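Local coordinates for aldo-keto reductase 1 (Coptotermes gestroi, PDB 5KET), which probably acts as an NADP-dependent oxidoreductase of the aldo/keto reductase family, working on a TIM-barrel scaffold, at residues L77-V82 / L109-V114. Residues are numbered along the deposited sequence; the frame is centred on the assembly and turned at random.
Sequences LKREDV and LQLDYV
The guanidinium of R79 lies almost parallel to the ring of Y113, the planes only 9° apart, in a stacked cation-pi pair whose R79 CZ sits 4.1 Å from the ring centroid. The two side chains run antiparallel as they overlap. R79 leaves its 3-10 turn with CG anti to the backbone N (chi1 169°) and bends at chi2, which brings the flat group over the ring; a chi1 of 79° at Y113 turns one ring face to meet it. L111 CD1 lies obliquely beside the guanidinium, and V114 CA is near its edge. Arginine suits this place because its planar cation can stack while its N-H groups still bond: NH1 forms a salt bridge with D115. Tyrosine offers an electron-rich face, and its ring serves a second arginine, R167, by another cation-pi contact; leucine's branched hydrocarbon packs beside the guanidinium and on I84. With an alanine in place of Y113, one guanidinium face would probably lose its aromatic cover, leaving the group held mainly by D115. Loops 77-82 and 109-114 lead into adjacent parallel strands of the TIM barrel, 83-88 and 114-119, and the chemistry implies that side chains, through cation-pi stacking, join these loops at the surface.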
loop_
_atom_site.group_PDB
_atom_site.type_symbol
_atom_site.label_atom_id
_atom_site.label_comp_id
_atom_site.label_asym_id
_atom_site.label_seq_id
_atom_site.Cartn_x
_atom_site.Cartn_y
_atom_site.Cartn_z
ATOM N N LEU A 77 -13.960 -15.009 14.519
ATOM C CA LEU A 77 -13.156 -13.833 14.219
ATOM C C LEU A 77 -14.058 -12.614 14.283
ATOM O O LEU A 77 -15.043 -12.528 13.542
ATOM C CB LEU A 77 -12.492 -13.947 12.847
ATOM C CG LEU A 77 -11.429 -12.889 12.557
ATOM C CD1 LEU A 77 -10.499 -12.732 13.753
ATOM C CD2 LEU A 77 -10.630 -13.288 11.328
ATOM N N LYS A 78 -13.736 -11.694 15.184
ATOM C CA LYS A 78 -14.508 -10.473 15.342
ATOM C C LYS A 78 -14.010 -9.411 14.373
ATOM O O LYS A 78 -12.837 -9.384 13.987
ATOM C CB LYS A 78 -14.421 -9.943 16.778
ATOM C CG LYS A 78 -14.853 -10.919 17.856
ATOM N N ARG A 79 -14.922 -8.530 13.988
ATOM C CA ARG A 79 -14.563 -7.435 13.110
ATOM C C ARG A 79 -13.609 -6.454 13.786
ATOM O O ARG A 79 -12.725 -5.891 13.124
ATOM C CB ARG A 79 -15.840 -6.743 12.666
ATOM C CG ARG A 79 -15.582 -5.470 11.977
ATOM C CD ARG A 79 -14.666 -5.719 10.742
ATOM N NE ARG A 79 -14.721 -4.585 9.807
ATOM C CZ ARG A 79 -13.712 -3.778 9.532
ATOM N NH1 ARG A 79 -12.536 -3.888 10.141
ATOM N NH2 ARG A 79 -13.868 -2.810 8.701
ATOM N N GLU A 80 -13.757 -6.249 15.089
ATOM C CA GLU A 80 -12.803 -5.380 15.750
ATOM C C GLU A 80 -11.411 -5.992 15.844
ATOM O O GLU A 80 -10.494 -5.321 16.332
ATOM C CB GLU A 80 -13.306 -5.018 17.141
ATOM C CG GLU A 80 -13.500 -6.202 18.044
ATOM C CD GLU A 80 -13.393 -5.817 19.502
ATOM O OE1 GLU A 80 -12.804 -4.751 19.785
ATOM O OE2 GLU A 80 -13.897 -6.574 20.361
ATOM N N ASP A 81 -11.224 -7.227 15.382
ATOM C CA ASP A 81 -9.937 -7.904 15.444
ATOM C C ASP A 81 -9.170 -7.869 14.126
ATOM O O ASP A 81 -8.049 -8.383 14.066
ATOM C CB ASP A 81 -10.130 -9.364 15.878
ATOM C CG ASP A 81 -10.617 -9.496 17.315
ATOM O OD1 ASP A 81 -10.294 -8.624 18.149
ATOM O OD2 ASP A 81 -11.327 -10.482 17.607
ATOM N N VAL A 82 -9.731 -7.273 13.076
ATOM C CA VAL A 82 -9.113 -7.276 11.757
ATOM C C VAL A 82 -9.025 -5.841 11.245
ATOM O O VAL A 82 -9.894 -5.007 11.520
ATOM C CB VAL A 82 -9.893 -8.187 10.767
ATOM C CG1 VAL A 82 -11.213 -7.543 10.344
ATOM C CG2 VAL A 82 -9.040 -8.536 9.553
ATOM N N LEU A 109 -16.958 -4.706 0.103
ATOM C CA LEU A 109 -16.439 -5.363 1.295
ATOM C C LEU A 109 -17.539 -5.787 2.259
ATOM O O LEU A 109 -17.268 -6.562 3.182
ATOM C CB LEU A 109 -15.462 -4.423 2.005
ATOM C CG LEU A 109 -14.343 -3.782 1.157
ATOM C CD1 LEU A 109 -13.670 -2.635 1.903
ATOM C CD2 LEU A 109 -13.358 -4.862 0.744
ATOM N N GLN A 110 -18.766 -5.297 2.060
ATOM C CA GLN A 110 -19.902 -5.581 2.945
ATOM C C GLN A 110 -19.594 -5.221 4.398
ATOM O O GLN A 110 -20.023 -5.901 5.332
ATOM C CB GLN A 110 -20.343 -7.041 2.828
ATOM C CG GLN A 110 -20.373 -7.570 1.405
ATOM C CD GLN A 110 -20.885 -9.001 1.329
ATOM O OE1 GLN A 110 -20.573 -9.734 0.405
ATOM N NE2 GLN A 110 -21.689 -9.397 2.294
ATOM N N LEU A 111 -18.855 -4.137 4.595
ATOM C CA LEU A 111 -18.552 -3.632 5.925
ATOM C C LEU A 111 -19.183 -2.263 6.133
ATOM O O LEU A 111 -19.481 -1.537 5.180
ATOM C CB LEU A 111 -17.038 -3.520 6.144
ATOM C CG LEU A 111 -16.186 -4.659 5.584
ATOM C CD1 LEU A 111 -14.725 -4.294 5.670
ATOM C CD2 LEU A 111 -16.530 -5.954 6.312
ATOM N N ASP A 112 -19.388 -1.917 7.401
ATOM C CA ASP A 112 -19.880 -0.596 7.763
ATOM C C ASP A 112 -18.765 0.428 7.923
ATOM O O ASP A 112 -19.055 1.629 8.011
ATOM C CB ASP A 112 -20.690 -0.672 9.059
ATOM C CG ASP A 112 -21.970 -1.463 8.896
ATOM O OD1 ASP A 112 -22.567 -1.413 7.797
ATOM O OD2 ASP A 112 -22.381 -2.137 9.866
ATOM N N TYR A 113 -17.509 -0.012 7.961
ATOM C CA TYR A 113 -16.372 0.882 8.128
ATOM C C TYR A 113 -15.104 0.146 7.720
ATOM O O TYR A 113 -15.031 -1.081 7.821
ATOM C CB TYR A 113 -16.255 1.385 9.576
ATOM C CG TYR A 113 -15.637 0.416 10.575
ATOM C CD1 TYR A 113 -16.420 -0.512 11.258
ATOM C CD2 TYR A 113 -14.271 0.458 10.858
ATOM C CE1 TYR A 113 -15.857 -1.389 12.180
ATOM C CE2 TYR A 113 -13.699 -0.413 11.772
ATOM C CZ TYR A 113 -14.493 -1.335 12.436
ATOM O OH TYR A 113 -13.915 -2.196 13.356
ATOM N N VAL A 114 -14.112 0.898 7.244
ATOM C CA VAL A 114 -12.767 0.370 7.057
ATOM C C VAL A 114 -11.871 0.992 8.118
ATOM O O VAL A 114 -12.156 2.057 8.675
ATOM C CB VAL A 114 -12.201 0.633 5.644
ATOM C CG1 VAL A 114 -12.898 -0.234 4.607
ATOM C CG2 VAL A 114 -12.304 2.118 5.280
#